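Local coordinates for uncharacterized protein (Plasmodium falciparum, PDB 1ZSO), which is of unknown function but belongs to a eukaryotic family to which zinc binding is generally assigned, at residues 16-28 / 87-99. Numbering follows the deposited sequence.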
# COMPACT_ATOMS: atom_id res chain seq x y z
N ILE B 16 -17.72 8.90 -14.14
CA ILE B 16 -18.90 8.14 -13.86
C ILE B 16 -20.18 8.74 -14.47
O ILE B 16 -20.24 9.93 -14.83
CB ILE B 16 -19.11 7.93 -12.34
CG1 ILE B 16 -19.70 9.17 -11.67
CG2 ILE B 16 -17.82 7.54 -11.65
CD1 ILE B 16 -20.02 8.91 -10.20
N LYS B 17 -21.19 7.88 -14.52
CA LYS B 17 -22.52 8.18 -15.04
C LYS B 17 -23.51 7.29 -14.26
O LYS B 17 -23.27 6.12 -14.04
CB LYS B 17 -22.56 7.84 -16.53
CG LYS B 17 -23.88 8.04 -17.23
CD LYS B 17 -23.68 7.74 -18.70
CE LYS B 17 -24.96 7.40 -19.41
NZ LYS B 17 -24.69 7.29 -20.92
N ALA B 18 -24.62 7.85 -13.83
CA ALA B 18 -25.63 7.05 -13.15
C ALA B 18 -26.93 7.80 -13.26
O ALA B 18 -26.95 9.03 -13.43
CB ALA B 18 -25.27 6.82 -11.67
N GLU B 19 -28.00 7.01 -13.22
CA GLU B 19 -29.36 7.50 -13.29
C GLU B 19 -29.89 7.72 -11.84
O GLU B 19 -29.79 6.83 -10.98
CB GLU B 19 -30.19 6.48 -14.11
CG GLU B 19 -31.69 6.49 -13.91
CD GLU B 19 -32.40 5.56 -14.92
OE1 GLU B 19 -31.72 4.74 -15.58
OE2 GLU B 19 -33.65 5.67 -15.05
N LEU B 20 -30.40 8.93 -11.61
CA LEU B 20 -30.68 9.41 -10.27
C LEU B 20 -32.15 9.55 -10.01
O LEU B 20 -32.90 10.10 -10.81
CB LEU B 20 -30.03 10.76 -10.02
CG LEU B 20 -28.52 10.84 -10.20
CD1 LEU B 20 -28.03 12.25 -9.91
CD2 LEU B 20 -27.80 9.78 -9.36
N GLU B 21 -32.55 9.03 -8.85
CA GLU B 21 -33.91 9.16 -8.36
C GLU B 21 -33.85 9.84 -6.99
O GLU B 21 -33.37 9.26 -6.00
CB GLU B 21 -34.59 7.79 -8.32
CG GLU B 21 -35.90 7.74 -7.53
CD GLU B 21 -37.13 8.20 -8.31
OE1 GLU B 21 -37.00 8.74 -9.44
OE2 GLU B 21 -38.26 8.00 -7.75
N ASN B 22 -34.29 11.08 -6.93
CA ASN B 22 -34.49 11.75 -5.66
C ASN B 22 -33.18 11.91 -4.87
O ASN B 22 -33.15 11.99 -3.64
CB ASN B 22 -35.60 11.03 -4.89
CG ASN B 22 -36.99 11.39 -5.40
OD1 ASN B 22 -37.14 12.34 -6.13
ND2 ASN B 22 -37.98 10.65 -5.02
N VAL B 23 -32.09 12.00 -5.64
CA VAL B 23 -30.74 12.22 -5.11
C VAL B 23 -30.24 13.63 -5.43
O VAL B 23 -30.36 14.10 -6.53
CB VAL B 23 -29.74 11.22 -5.76
CG1 VAL B 23 -28.31 11.57 -5.40
CG2 VAL B 23 -30.06 9.79 -5.33
N LYS B 24 -29.65 14.29 -4.46
CA LYS B 24 -29.14 15.63 -4.70
C LYS B 24 -27.66 15.53 -5.09
O LYS B 24 -27.18 16.20 -6.01
CB LYS B 24 -29.41 16.55 -3.50
CG LYS B 24 -28.70 17.89 -3.58
CD LYS B 24 -29.56 19.03 -3.04
CE LYS B 24 -29.07 20.36 -3.63
NZ LYS B 24 -30.11 21.46 -3.67
N ARG B 25 -26.95 14.64 -4.42
CA ARG B 25 -25.56 14.37 -4.76
C ARG B 25 -25.14 13.03 -4.22
O ARG B 25 -25.62 12.57 -3.17
CB ARG B 25 -24.62 15.47 -4.25
CG ARG B 25 -24.78 15.76 -2.76
CD ARG B 25 -23.55 16.43 -2.12
NE ARG B 25 -23.88 16.88 -0.77
CZ ARG B 25 -23.01 17.06 0.24
NH1 ARG B 25 -21.70 16.84 0.10
NH2 ARG B 25 -23.48 17.49 1.41
N LEU B 26 -24.26 12.41 -4.99
CA LEU B 26 -23.52 11.23 -4.61
C LEU B 26 -22.10 11.73 -4.45
O LEU B 26 -21.66 12.58 -5.24
CB LEU B 26 -23.62 10.21 -5.74
CG LEU B 26 -22.72 8.98 -5.78
CD1 LEU B 26 -22.97 7.90 -4.67
CD2 LEU B 26 -22.87 8.40 -7.15
N PHE B 27 -21.41 11.28 -3.41
CA PHE B 27 -20.05 11.73 -3.19
C PHE B 27 -19.35 10.81 -2.25
O PHE B 27 -19.97 9.90 -1.70
CB PHE B 27 -19.99 13.18 -2.67
CG PHE B 27 -20.63 13.40 -1.31
CD1 PHE B 27 -22.01 13.31 -1.14
CD2 PHE B 27 -19.86 13.79 -0.22
CE1 PHE B 27 -22.59 13.53 0.08
CE2 PHE B 27 -20.42 14.01 1.02
CZ PHE B 27 -21.79 13.88 1.17
N CYS B 28 -18.05 11.04 -2.06
CA CYS B 28 -17.30 10.31 -1.05
C CYS B 28 -16.35 11.20 -0.26
O CYS B 28 -16.11 12.35 -0.62
CB CYS B 28 -16.56 9.17 -1.71
SG CYS B 28 -15.64 9.63 -3.17
N THR B 87 -8.86 18.25 -6.95
CA THR B 87 -9.50 19.26 -7.81
C THR B 87 -10.77 19.71 -7.09
O THR B 87 -11.28 19.01 -6.25
CB THR B 87 -9.81 18.67 -9.23
OG1 THR B 87 -10.55 17.44 -9.11
CG2 THR B 87 -8.52 18.36 -9.96
N LYS B 88 -11.26 20.90 -7.34
CA LYS B 88 -12.39 21.35 -6.54
C LYS B 88 -13.67 20.71 -7.08
O LYS B 88 -13.79 20.41 -8.27
CB LYS B 88 -12.45 22.90 -6.43
CG LYS B 88 -13.38 23.63 -7.38
CD LYS B 88 -12.81 23.72 -8.79
CE LYS B 88 -13.90 24.02 -9.80
NZ LYS B 88 -14.84 25.05 -9.28
N ASN B 89 -14.61 20.49 -6.17
CA ASN B 89 -15.74 19.57 -6.40
C ASN B 89 -15.33 18.27 -7.12
O ASN B 89 -16.07 17.75 -7.96
CB ASN B 89 -16.85 20.25 -7.18
CG ASN B 89 -17.05 21.69 -6.75
OD1 ASN B 89 -17.58 21.98 -5.67
ND2 ASN B 89 -16.66 22.60 -7.62
N SER B 90 -14.17 17.74 -6.77
CA SER B 90 -13.83 16.39 -7.10
C SER B 90 -14.81 15.49 -6.34
O SER B 90 -15.40 15.90 -5.34
CB SER B 90 -12.37 16.12 -6.67
OG SER B 90 -11.86 14.86 -7.13
N CYS B 91 -15.01 14.29 -6.84
CA CYS B 91 -15.70 13.25 -6.12
C CYS B 91 -17.13 13.59 -5.76
O CYS B 91 -17.58 13.18 -4.70
CB CYS B 91 -14.95 12.90 -4.83
SG CYS B 91 -13.36 12.16 -5.11
N SER B 92 -17.83 14.30 -6.64
CA SER B 92 -19.23 14.65 -6.45
C SER B 92 -19.97 14.47 -7.79
O SER B 92 -19.44 14.79 -8.84
CB SER B 92 -19.35 16.11 -5.95
OG SER B 92 -20.62 16.36 -5.38
N TYR B 93 -21.19 13.93 -7.75
CA TYR B 93 -22.07 13.82 -8.90
C TYR B 93 -23.45 14.27 -8.45
O TYR B 93 -23.98 13.83 -7.44
CB TYR B 93 -22.07 12.36 -9.35
CG TYR B 93 -22.72 12.03 -10.70
CD1 TYR B 93 -22.05 12.23 -11.88
CD2 TYR B 93 -23.99 11.44 -10.76
CE1 TYR B 93 -22.62 11.88 -13.08
CE2 TYR B 93 -24.59 11.10 -11.97
CZ TYR B 93 -23.91 11.32 -13.12
OH TYR B 93 -24.49 10.98 -14.34
N GLU B 94 -24.02 15.20 -9.18
CA GLU B 94 -25.13 15.95 -8.64
C GLU B 94 -26.36 15.77 -9.52
O GLU B 94 -26.26 15.26 -10.62
CB GLU B 94 -24.70 17.42 -8.49
CG GLU B 94 -23.51 17.59 -7.51
CD GLU B 94 -22.60 18.77 -7.82
OE1 GLU B 94 -23.12 19.80 -8.33
OE2 GLU B 94 -21.37 18.69 -7.53
N GLU B 95 -27.51 16.15 -8.99
CA GLU B 95 -28.78 16.01 -9.70
C GLU B 95 -28.67 16.48 -11.15
O GLU B 95 -29.11 15.80 -12.09
CB GLU B 95 -29.84 16.83 -8.96
CG GLU B 95 -31.27 16.69 -9.45
CD GLU B 95 -32.26 17.39 -8.50
OE1 GLU B 95 -31.80 17.95 -7.47
OE2 GLU B 95 -33.49 17.39 -8.77
N VAL B 96 -28.06 17.64 -11.33
CA VAL B 96 -27.96 18.24 -12.63
C VAL B 96 -27.19 17.37 -13.64
O VAL B 96 -27.40 17.49 -14.85
CB VAL B 96 -27.34 19.66 -12.53
CG1 VAL B 96 -25.82 19.61 -12.26
CG2 VAL B 96 -27.64 20.46 -13.80
N ASN B 97 -26.33 16.47 -13.14
CA ASN B 97 -25.56 15.59 -14.02
C ASN B 97 -26.29 14.28 -14.29
O ASN B 97 -25.71 13.33 -14.84
CB ASN B 97 -24.18 15.24 -13.39
CG ASN B 97 -23.48 16.44 -12.79
OD1 ASN B 97 -23.08 16.43 -11.61
ND2 ASN B 97 -23.34 17.50 -13.60
N ASN B 98 -27.54 14.21 -13.86
CA ASN B 98 -28.31 12.99 -14.00
C ASN B 98 -28.20 12.39 -15.41
O ASN B 98 -28.55 13.03 -16.44
CB ASN B 98 -29.78 13.23 -13.62
CG ASN B 98 -30.60 11.95 -13.67
OD1 ASN B 98 -30.09 10.86 -13.37
ND2 ASN B 98 -31.87 12.06 -14.05
N ASN B 99 -27.71 11.16 -15.44
CA ASN B 99 -27.49 10.41 -16.68
C ASN B 99 -26.48 10.98 -17.67
O ASN B 99 -26.49 10.63 -18.86
CB ASN B 99 -28.82 10.08 -17.40
CG ASN B 99 -29.07 8.56 -17.47
OD1 ASN B 99 -28.21 7.72 -17.08
ND2 ASN B 99 -30.25 8.19 -17.99
O HOH W 1 -16.93 15.19 -2.26
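An antiparallel strand pair at the margin of the four-stranded sheet joins Arg25–Phe27 to Ser92–Glu94, and Tyr93 reaches from it to the neighbouring six-stranded sheet. Leu26 and Tyr93 form the hydrogen-bonded pair, Leu26 N to Tyr93 O at 2.8 Å and Tyr93 N to Leu26 O at 2.9 Å; a further backbone bond, Glu95 N to Lys24 O, follows where the 3-10 segment begins. Tyr93 CG lies trans to the backbone N (chi1 -169°), which carries the ring over to strand 16-21. There Ala18 N donates a nearly straight bond to Tyr93 OH (3.2 Å, 164°), while Ile16 CG1 lies 3.9 Å from Tyr93 CD1 and Asn97 CB rests over one ring face, toward the rim. Beyond the 3-10 turn, Asn98 OD1 accepts Leu20 N at 2.6 Å, the donor tilted from the amide plane, and Asn99 N hydrogen-bonds to Ala18 O. Leu20 CD1 packs 3.6 Å from Glu94 O. At the other end Cys28 SG meets Cys91 CB at 3.7 Å. Tyr93 OH is also hydrogen-bonded to Glu100 O, just before strand 102-110, which with strand 152-163 flanks strand 9-21; on the four-stranded sheet, Leu26 packs against Phe123 and Val125 of strand 123-127, and Arg25 salt-bridges Glu126.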